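Local coordinates for protein inorganic pyrophosphatase (Helicobacter pylori, PDB 2BQY) that catalyses the magnesium-dependent hydrolysis of inorganic pyrophosphate into two phosphate ions, working as a homohexamer, at residues A52-V57 with P67-V72; L73-F78 with D113-Y118; F136-K141 with V149-F154. One frame throughout, in Å; residues are numbered along the deposited sequence.

Contact 1 (A52-V57 with P67-V72). With POP (pyrophosphate 2-), chain B.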
loop_
_atom_site.group_PDB
_atom_site.type_symbol
_atom_site.label_atom_id
_atom_site.label_comp_id
_atom_site.label_asym_id
_atom_site.label_seq_id
_atom_site.Cartn_x
_atom_site.Cartn_y
_atom_site.Cartn_z
ATOM N N ALA A 52 11.429 4.684 -11.550
ATOM C CA ALA A 52 10.689 4.100 -12.661
ATOM C C ALA A 52 10.842 2.590 -12.698
ATOM O O ALA A 52 11.589 2.016 -11.926
ATOM C CB ALA A 52 11.169 4.706 -13.983
ATOM N N ASN A 53 10.098 1.947 -13.589
ATOM C CA ASN A 53 10.185 0.499 -13.754
ATOM C C ASN A 53 11.517 0.168 -14.433
ATOM O O ASN A 53 11.903 0.772 -15.429
ATOM C CB ASN A 53 9.017 -0.004 -14.600
ATOM C CG ASN A 53 7.682 0.183 -13.914
ATOM O OD1 ASN A 53 7.421 -0.416 -12.884
ATOM N ND2 ASN A 53 6.836 1.020 -14.482
ATOM N N TYR A 54 12.243 -0.785 -13.861
ATOM C CA TYR A 54 13.542 -1.169 -14.388
ATOM C C TYR A 54 13.521 -2.582 -14.967
ATOM O O TYR A 54 12.991 -3.511 -14.365
ATOM C CB TYR A 54 14.594 -1.104 -13.277
ATOM C CG TYR A 54 16.020 -1.246 -13.792
ATOM C CD1 TYR A 54 16.732 -0.138 -14.234
ATOM C CD2 TYR A 54 16.648 -2.499 -13.858
ATOM C CE1 TYR A 54 18.029 -0.272 -14.725
ATOM C CE2 TYR A 54 17.933 -2.636 -14.347
ATOM C CZ TYR A 54 18.610 -1.523 -14.773
ATOM O OH TYR A 54 19.881 -1.639 -15.248
ATOM N N GLY A 55 14.122 -2.738 -16.137
ATOM C CA GLY A 55 14.169 -4.034 -16.785
ATOM C C GLY A 55 15.260 -4.123 -17.835
ATOM O O GLY A 55 16.186 -3.339 -17.856
ATOM N N PHE A 56 15.152 -5.101 -18.721
ATOM C CA PHE A 56 16.151 -5.293 -19.764
ATOM C C PHE A 56 15.509 -5.771 -21.057
ATOM O O PHE A 56 14.441 -6.367 -21.037
ATOM C CB PHE A 56 17.202 -6.318 -19.304
ATOM C CG PHE A 56 16.688 -7.732 -19.233
ATOM C CD1 PHE A 56 16.653 -8.535 -20.374
ATOM C CD2 PHE A 56 16.236 -8.260 -18.029
ATOM C CE1 PHE A 56 16.176 -9.851 -20.322
ATOM C CE2 PHE A 56 15.755 -9.582 -17.968
ATOM C CZ PHE A 56 15.725 -10.373 -19.121
ATOM N N VAL A 57 16.169 -5.499 -22.173
ATOM C CA VAL A 57 15.688 -5.925 -23.478
ATOM C C VAL A 57 16.326 -7.275 -23.778
ATOM O O VAL A 57 17.540 -7.393 -23.822
ATOM C CB VAL A 57 16.070 -4.915 -24.581
ATOM C CG1 VAL A 57 15.535 -5.411 -25.926
ATOM C CG2 VAL A 57 15.499 -3.536 -24.254
ATOM N N PRO A 67 22.255 -8.364 -21.171
ATOM C CA PRO A 67 21.342 -7.666 -22.086
ATOM C C PRO A 67 21.205 -6.193 -21.707
ATOM O O PRO A 67 21.138 -5.851 -20.523
ATOM C CB PRO A 67 20.024 -8.439 -21.943
ATOM C CG PRO A 67 20.112 -9.002 -20.553
ATOM C CD PRO A 67 21.560 -9.460 -20.474
ATOM N N VAL A 68 21.179 -5.324 -22.715
ATOM C CA VAL A 68 21.053 -3.884 -22.485
ATOM C C VAL A 68 19.889 -3.558 -21.534
ATOM O O VAL A 68 18.783 -4.091 -21.680
ATOM C CB VAL A 68 20.840 -3.118 -23.820
ATOM C CG1 VAL A 68 19.545 -3.548 -24.464
ATOM C CG2 VAL A 68 20.841 -1.631 -23.570
ATOM N N ASP A 69 20.150 -2.686 -20.564
ATOM C CA ASP A 69 19.148 -2.285 -19.595
ATOM C C ASP A 69 18.269 -1.158 -20.133
ATOM O O ASP A 69 18.658 -0.392 -21.021
ATOM C CB ASP A 69 19.823 -1.821 -18.310
ATOM C CG ASP A 69 20.562 -2.930 -17.601
ATOM O OD1 ASP A 69 19.895 -3.930 -17.233
ATOM O OD2 ASP A 69 21.799 -2.791 -17.413
ATOM N N ALA A 70 17.071 -1.055 -19.575
ATOM C CA ALA A 70 16.129 -0.020 -19.983
ATOM C C ALA A 70 15.142 0.338 -18.873
ATOM O O ALA A 70 14.629 -0.535 -18.169
ATOM C CB ALA A 70 15.367 -0.471 -21.207
ATOM N N LEU A 71 14.903 1.635 -18.714
ATOM C CA LEU A 71 13.956 2.109 -17.721
ATOM C C LEU A 71 12.635 2.411 -18.412
ATOM O O LEU A 71 12.599 3.130 -19.407
ATOM C CB LEU A 71 14.474 3.373 -17.038
ATOM C CG LEU A 71 15.656 3.249 -16.073
ATOM C CD1 LEU A 71 16.959 3.017 -16.828
ATOM C CD2 LEU A 71 15.762 4.526 -15.278
ATOM N N VAL A 72 11.550 1.844 -17.891
ATOM C CA VAL A 72 10.219 2.067 -18.451
ATOM C C VAL A 72 9.437 3.050 -17.584
ATOM O O VAL A 72 8.958 2.721 -16.513
ATOM C CB VAL A 72 9.435 0.737 -18.579
ATOM C CG1 VAL A 72 8.078 0.988 -19.218
ATOM C CG2 VAL A 72 10.235 -0.251 -19.396
HETATM P P1 POP B . 24.662 -2.479 -11.042
HETATM O O1 POP B . 24.649 -2.788 -9.522
HETATM O O2 POP B . 25.349 -3.606 -11.950
HETATM O O3 POP B . 25.285 -1.074 -11.331
HETATM O O POP B . 23.042 -2.442 -11.454
HETATM P P2 POP B . 22.539 -2.139 -13.027
HETATM O O4 POP B . 23.143 -3.242 -13.932
HETATM O O5 POP B . 21.032 -2.206 -12.926
HETATM O O6 POP B . 23.076 -0.734 -13.410
#

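Contact 2 (L73-F78 with D113-Y118)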
loop_
_atom_site.group_PDB
_atom_site.type_symbol
_atom_site.label_atom_id
_atom_site.label_comp_id
_atom_site.label_asym_id
_atom_site.label_seq_id
_atom_site.Cartn_x
_atom_site.Cartn_y
_atom_site.Cartn_z
ATOM N N LEU A 73 9.326 4.280 -18.060
ATOM C CA LEU A 73 8.623 5.323 -17.337
ATOM C C LEU A 73 7.116 5.280 -17.533
ATOM O O LEU A 73 6.621 5.044 -18.634
ATOM C CB LEU A 73 9.161 6.695 -17.761
ATOM C CG LEU A 73 10.551 7.110 -17.258
ATOM C CD1 LEU A 73 11.604 6.121 -17.734
ATOM C CD2 LEU A 73 10.873 8.496 -17.758
ATOM N N SER A 74 6.392 5.506 -16.440
ATOM C CA SER A 74 4.930 5.518 -16.443
ATOM C C SER A 74 4.447 5.873 -15.056
ATOM O O SER A 74 5.247 5.910 -14.128
ATOM C CB SER A 74 4.354 4.160 -16.846
ATOM O OG SER A 74 4.599 3.181 -15.865
ATOM N N ASP A 75 3.152 6.144 -14.912
ATOM C CA ASP A 75 2.602 6.502 -13.608
ATOM C C ASP A 75 2.421 5.291 -12.702
ATOM O O ASP A 75 2.431 5.424 -11.474
ATOM C CB ASP A 75 1.255 7.232 -13.754
ATOM C CG ASP A 75 1.393 8.594 -14.425
ATOM O OD1 ASP A 75 2.538 9.073 -14.588
ATOM O OD2 ASP A 75 0.349 9.190 -14.776
ATOM N N VAL A 76 2.273 4.116 -13.310
ATOM C CA VAL A 76 2.070 2.895 -12.550
ATOM C C VAL A 76 3.318 2.030 -12.481
ATOM O O VAL A 76 4.222 2.147 -13.295
ATOM C CB VAL A 76 0.906 2.049 -13.146
ATOM C CG1 VAL A 76 -0.393 2.868 -13.154
ATOM C CG2 VAL A 76 1.260 1.573 -14.562
ATOM N N ALA A 77 3.354 1.155 -11.486
ATOM C CA ALA A 77 4.471 0.243 -11.292
ATOM C C ALA A 77 4.104 -1.148 -11.813
ATOM O O ALA A 77 3.125 -1.754 -11.389
ATOM C CB ALA A 77 4.835 0.169 -9.801
ATOM N N PHE A 78 4.920 -1.660 -12.725
ATOM C CA PHE A 78 4.681 -2.967 -13.303
ATOM C C PHE A 78 5.309 -4.039 -12.430
ATOM O O PHE A 78 6.373 -3.829 -11.846
ATOM C CB PHE A 78 5.264 -3.031 -14.728
ATOM C CG PHE A 78 4.652 -2.039 -15.687
ATOM C CD1 PHE A 78 3.283 -2.038 -15.931
ATOM C CD2 PHE A 78 5.437 -1.089 -16.330
ATOM C CE1 PHE A 78 2.724 -1.108 -16.795
ATOM C CE2 PHE A 78 4.864 -0.163 -17.194
ATOM C CZ PHE A 78 3.514 -0.179 -17.415
ATOM N N ASP A 113 -0.528 1.929 -22.674
ATOM C CA ASP A 113 -0.728 3.065 -21.775
ATOM C C ASP A 113 -0.295 4.357 -22.465
ATOM O O ASP A 113 0.893 4.607 -22.651
ATOM C CB ASP A 113 0.078 2.837 -20.492
ATOM C CG ASP A 113 -0.017 3.998 -19.515
ATOM O OD1 ASP A 113 -0.956 4.816 -19.653
ATOM O OD2 ASP A 113 0.855 4.065 -18.614
ATOM N N PRO A 114 -1.270 5.198 -22.842
ATOM C CA PRO A 114 -1.019 6.469 -23.525
ATOM C C PRO A 114 -0.915 7.730 -22.670
ATOM O O PRO A 114 -1.091 8.829 -23.180
ATOM C CB PRO A 114 -2.183 6.546 -24.498
ATOM C CG PRO A 114 -3.316 6.031 -23.645
ATOM C CD PRO A 114 -2.696 4.828 -22.935
ATOM N N THR A 115 -0.606 7.586 -21.388
ATOM C CA THR A 115 -0.522 8.753 -20.514
ATOM C C THR A 115 0.532 9.746 -20.986
ATOM O O THR A 115 0.346 10.957 -20.898
ATOM C CB THR A 115 -0.184 8.361 -19.079
ATOM O OG1 THR A 115 -0.977 7.229 -18.698
ATOM C CG2 THR A 115 -0.474 9.530 -18.132
ATOM N N HIS A 116 1.647 9.225 -21.495
ATOM C CA HIS A 116 2.737 10.081 -21.967
ATOM C C HIS A 116 2.984 9.941 -23.467
ATOM O O HIS A 116 4.123 10.012 -23.924
ATOM C CB HIS A 116 4.030 9.765 -21.201
ATOM C CG HIS A 116 3.903 9.922 -19.717
ATOM N ND1 HIS A 116 3.725 11.145 -19.115
ATOM C CD2 HIS A 116 3.904 9.006 -18.720
ATOM C CE1 HIS A 116 3.623 10.977 -17.808
ATOM N NE2 HIS A 116 3.728 9.690 -17.542
ATOM N N SER A 117 1.917 9.742 -24.232
ATOM C CA SER A 117 2.030 9.606 -25.680
ATOM C C SER A 117 2.611 10.882 -26.300
ATOM O O SER A 117 3.175 10.850 -27.394
ATOM C CB SER A 117 0.656 9.319 -26.291
ATOM O OG SER A 117 -0.211 10.415 -26.050
ATOM N N TYR A 118 2.472 11.997 -25.587
ATOM C CA TYR A 118 2.972 13.282 -26.056
ATOM C C TYR A 118 4.498 13.344 -26.016
ATOM O O TYR A 118 5.105 14.192 -26.684
ATOM C CB TYR A 118 2.377 14.411 -25.212
ATOM C CG TYR A 118 2.750 14.348 -23.742
ATOM C CD1 TYR A 118 3.893 14.985 -23.273
ATOM C CD2 TYR A 118 1.967 13.631 -22.827
ATOM C CE1 TYR A 118 4.251 14.911 -21.931
ATOM C CE2 TYR A 118 2.313 13.550 -21.491
ATOM C CZ TYR A 118 3.457 14.192 -21.044
ATOM O OH TYR A 118 3.818 14.116 -19.717
HETATM O O HOH W 1 3.501 5.992 -19.208
HETATM O O HOH W 2 -2.171 8.074 -15.854
#

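Contact 3 (F136-K141 with V149-F154). With POP (pyrophosphate 2-), chain B.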
loop_
_atom_site.group_PDB
_atom_site.type_symbol
_atom_site.label_atom_id
_atom_site.label_comp_id
_atom_site.label_asym_id
_atom_site.label_seq_id
_atom_site.Cartn_x
_atom_site.Cartn_y
_atom_site.Cartn_z
ATOM N N PHE A 136 19.058 9.745 -8.611
ATOM C CA PHE A 136 18.894 8.421 -8.034
ATOM C C PHE A 136 20.124 7.558 -8.324
ATOM O O PHE A 136 20.710 6.964 -7.411
ATOM C CB PHE A 136 17.636 7.750 -8.614
ATOM C CG PHE A 136 17.473 6.314 -8.202
ATOM C CD1 PHE A 136 16.976 5.987 -6.949
ATOM C CD2 PHE A 136 17.847 5.284 -9.063
ATOM C CE1 PHE A 136 16.856 4.630 -6.547
ATOM C CE2 PHE A 136 17.734 3.922 -8.675
ATOM C CZ PHE A 136 17.238 3.603 -7.414
ATOM N N PHE A 137 20.488 7.484 -9.600
ATOM C CA PHE A 137 21.620 6.672 -10.027
ATOM C C PHE A 137 22.950 7.207 -9.514
ATOM O O PHE A 137 23.883 6.443 -9.211
ATOM C CB PHE A 137 21.644 6.594 -11.550
ATOM C CG PHE A 137 20.638 5.637 -12.116
ATOM C CD1 PHE A 137 20.806 4.255 -11.980
ATOM C CD2 PHE A 137 19.521 6.119 -12.790
ATOM C CE1 PHE A 137 19.860 3.359 -12.501
ATOM C CE2 PHE A 137 18.578 5.242 -13.305
ATOM C CZ PHE A 137 18.750 3.855 -13.165
ATOM N N GLU A 138 23.027 8.524 -9.390
ATOM C CA GLU A 138 24.237 9.167 -8.910
ATOM C C GLU A 138 24.471 8.949 -7.416
ATOM O O GLU A 138 25.550 9.242 -6.906
ATOM C CB GLU A 138 24.157 10.666 -9.201
ATOM C CG GLU A 138 25.373 11.484 -8.793
ATOM C CD GLU A 138 26.608 11.257 -9.703
ATOM O OE1 GLU A 138 26.439 11.312 -10.960
ATOM O OE2 GLU A 138 27.737 11.039 -9.157
ATOM N N THR A 139 23.469 8.427 -6.714
ATOM C CA THR A 139 23.600 8.231 -5.269
ATOM C C THR A 139 23.120 6.898 -4.688
ATOM O O THR A 139 23.478 6.544 -3.570
ATOM C CB THR A 139 22.857 9.358 -4.506
ATOM O OG1 THR A 139 21.464 9.314 -4.836
ATOM C CG2 THR A 139 23.410 10.728 -4.874
ATOM N N TYR A 140 22.327 6.150 -5.443
ATOM C CA TYR A 140 21.786 4.891 -4.940
ATOM C C TYR A 140 22.835 3.830 -4.599
ATOM O O TYR A 140 22.492 2.767 -4.063
ATOM C CB TYR A 140 20.731 4.317 -5.911
ATOM C CG TYR A 140 21.272 3.503 -7.071
ATOM C CD1 TYR A 140 22.290 3.996 -7.892
ATOM C CD2 TYR A 140 20.746 2.246 -7.355
ATOM C CE1 TYR A 140 22.772 3.250 -8.969
ATOM C CE2 TYR A 140 21.212 1.489 -8.426
ATOM C CZ TYR A 140 22.226 1.992 -9.236
ATOM O OH TYR A 140 22.674 1.245 -10.311
ATOM N N LYS A 141 24.101 4.114 -4.903
ATOM C CA LYS A 141 25.168 3.168 -4.586
ATOM C C LYS A 141 26.232 3.774 -3.687
ATOM O O LYS A 141 27.298 3.215 -3.531
ATOM C CB LYS A 141 25.814 2.610 -5.863
ATOM C CG LYS A 141 25.030 1.466 -6.502
ATOM C CD LYS A 141 25.903 0.573 -7.365
ATOM C CE LYS A 141 26.061 1.087 -8.768
ATOM N NZ LYS A 141 27.056 0.270 -9.574
ATOM N N VAL A 149 28.886 5.488 -8.943
ATOM C CA VAL A 149 28.311 5.878 -10.218
ATOM C C VAL A 149 28.604 7.352 -10.484
ATOM O O VAL A 149 28.565 8.172 -9.564
ATOM C CB VAL A 149 26.769 5.667 -10.227
ATOM C CG1 VAL A 149 26.181 6.162 -11.545
ATOM C CG2 VAL A 149 26.448 4.205 -10.023
ATOM N N LYS A 150 28.898 7.672 -11.743
ATOM C CA LYS A 150 29.150 9.043 -12.164
ATOM C C LYS A 150 28.389 9.315 -13.451
ATOM O O LYS A 150 28.885 9.052 -14.546
ATOM C CB LYS A 150 30.647 9.271 -12.341
ATOM C CG LYS A 150 31.350 9.554 -11.003
ATOM C CD LYS A 150 32.839 9.206 -11.015
ATOM C CE LYS A 150 33.621 10.040 -12.014
ATOM N NZ LYS A 150 35.095 9.746 -11.903
ATOM N N VAL A 151 27.171 9.821 -13.290
ATOM C CA VAL A 151 26.278 10.132 -14.401
ATOM C C VAL A 151 26.797 11.220 -15.331
ATOM O O VAL A 151 27.193 12.293 -14.884
ATOM C CB VAL A 151 24.892 10.557 -13.880
ATOM C CG1 VAL A 151 23.952 10.867 -15.057
ATOM C CG2 VAL A 151 24.325 9.456 -12.986
ATOM N N LYS A 152 26.788 10.932 -16.630
ATOM C CA LYS A 152 27.247 11.880 -17.640
ATOM C C LYS A 152 26.056 12.722 -18.054
ATOM O O LYS A 152 26.091 13.940 -17.950
ATOM C CB LYS A 152 27.817 11.151 -18.867
ATOM C CG LYS A 152 28.851 10.069 -18.542
ATOM C CD LYS A 152 30.060 10.645 -17.830
ATOM C CE LYS A 152 31.063 9.553 -17.487
ATOM N NZ LYS A 152 32.232 10.067 -16.743
ATOM N N GLY A 153 24.996 12.061 -18.514
ATOM C CA GLY A 153 23.808 12.776 -18.943
ATOM C C GLY A 153 22.896 11.958 -19.848
ATOM O O GLY A 153 23.092 10.750 -20.033
ATOM N N PHE A 154 21.889 12.625 -20.404
ATOM C CA PHE A 154 20.930 11.981 -21.292
ATOM C C PHE A 154 21.237 12.299 -22.749
ATOM O O PHE A 154 21.915 13.281 -23.050
ATOM C CB PHE A 154 19.511 12.472 -20.978
ATOM C CG PHE A 154 18.943 11.927 -19.699
ATOM C CD1 PHE A 154 18.388 10.657 -19.664
ATOM C CD2 PHE A 154 18.941 12.691 -18.538
ATOM C CE1 PHE A 154 17.855 10.145 -18.488
ATOM C CE2 PHE A 154 18.411 12.187 -17.348
ATOM C CZ PHE A 154 17.858 10.914 -17.328
HETATM P P1 POP B . 24.662 -2.479 -11.042
HETATM O O1 POP B . 24.649 -2.788 -9.522
HETATM O O2 POP B . 25.349 -3.606 -11.950
HETATM O O3 POP B . 25.285 -1.074 -11.331
HETATM O O POP B . 23.042 -2.442 -11.454
HETATM P P2 POP B . 22.539 -2.139 -13.027
HETATM O O4 POP B . 23.143 -3.242 -13.932
HETATM O O5 POP B . 21.032 -2.206 -12.926
HETATM O O6 POP B . 23.076 -0.734 -13.410
#

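Contact 1 (A52-V57 with P67-V72)
Y54 and L71 pair across two antiparallel strands, 53-56 and 69-72, whose axes come within 4.6 Å. The pair is a non-hydrogen-bonded one, and so is F56 with D69. The hydrogen-bonded pairs are N53 with V72 and G55 with A70. In the second, G55 N bonds A70 O and A70 N bonds G55 O, each at 3.0 Å. V57 N adds a bond to V68 O.

Y54 CB leaves the strand on the face it shares with L71 and D69. CG is anti to the backbone N (chi1 -170°), and this lays the ring along the strand pair. Its CD1 lies 4.0 Å from L71 CG. CE1 passes L71 CD1. CE2 and CZ come near O5 of the ligand. At the tip, Y54 OH lies 2.7 Å from O5 of the pyrophosphate. The same hydroxyl is hydrogen-bonded to K103 NZ. The ring and the D69 carboxylate are turned 37° apart.

At the other end, F56 CD1 rests 3.5 Å from P67 CG. V57 and V68 lie side by side and point the same way, V57 CB against V68 CG1.

Y54 is predicted to bind substrate and D69 two magnesium ions. The pairing sets a probable substrate-binding phenol beside a carboxylate predicted to hold magnesium. K103 NZ also bonds the pyrophosphate and makes a long, weak ion pair with D69, so it joins the phenol to the ligand.

Contact 2 (L73-F78 with D113-Y118)
D75 and H116 make the direct hydrogen bond of this contact between two loops. H116 NE2 donates to D75 OD1 at 3.2 Å, with an angle of 148° at the hydrogen. The oxygen is met from above the carboxylate plane, and that plane stands 86° from the imidazole ring. On the far side of the ring, H116 ND1 donates to Y118 OH at 3.0 Å, nearly in the ring plane. Both ring nitrogens thus have partners, which fixes the rotation of the imidazole. If both carry protons, the ring would be cationic and the pair with D75 would gain in charge attraction.

A second set of bonds shapes each loop. D113 OD1 accepts from T115 N, which makes an Asx turn, and from T115 OG1 at 2.6 Å. A type I turn runs from P114 to S117. In the other loop, S74 OG bonds V76 O at 2.8 Å, on a lone pair in the carbonyl plane.

Two waters add bridges. One joins D75 OD2 to T115 OG1, and the other links L73 O to D113 OD2 by weak bonds.

Van der Waals contacts are few. With CG2 anti to the backbone N, T115 sets this methyl over the centre of one face of the H116 ring. T115 CG2 also lies 3.5 Å from D75 OD2. S74 CB approaches D113 OD2 at 3.9 Å.

Two other subunits pack nearby, with V43 of one against D113 and H128 of another against T115. The 73-78 loop leaves strand 69-72 and leads to strand 82-96. The 113-118 loop joins strand 99-108 to helix 127-139. H116 leans on L107 of strand 99-108.

Contact 3 (F136-K141 with V149-F154)
V149 touches F137, Y140 and K141 where the C-terminal part of helix 127-139 packs on strand 149-155 of the pyrophosphatase beta sheet. V149 CB lies 3.2 Å from F137 O, with CG1 and CG2 also touching that oxygen. Its CG2 is anti to the carbonyl carbon and reaches Y140 CE1 at 3.9 Å.

E138 carries the polar link. Its CG is anti to the backbone N (chi1 -178°), and the chain bends at chi2 (73°). The bend turns the carboxylate back over the strand. V151 N donates to E138 OE1 at 2.9 Å, on the syn side and 29° out of the carboxylate plane. OE1 also touches V151 CB, and E138 CB approaches V151 CG2. E138 OE2 lies close to V149 O, but both are acceptors and are not bonded.

Y140, a predicted substrate-binding residue, has K141 CG over one face of its ring, offset toward the rim. The Y140 hydroxyl meets the edge of the F137 ring.

K141 bends at chi3 and crosses V149 at about a right angle. E97 forms a salt bridge with its ammonium. CE presses on V149 CG2 at 3.4 Å, and beyond it K141 NZ donates to pyrophosphate O3 at 2.8 Å.

How the contacts relate
From the N terminus, contact 1 closes the loop between strands 53-56 and 69-72. Contact 2 opens at the next residue, and its second segment starts at 113; strands 82-96 and 99-108 lie between. Contact 3 closes a short loop between helix 127-139 and strand 149-155. The three follow in series, so none nests in or crosses another. Contacts 1 and 2 meet where N53 holds the backbone of F78 and V76. Contacts 1 and 3 meet where L71 packs on F137, and both touch the pyrophosphate. Contacts 2 and 3 stay apart, about 7 Å at their nearest atoms. Contact 1 ties the loops of contact 2 and the helix of contact 3 to the central sheet.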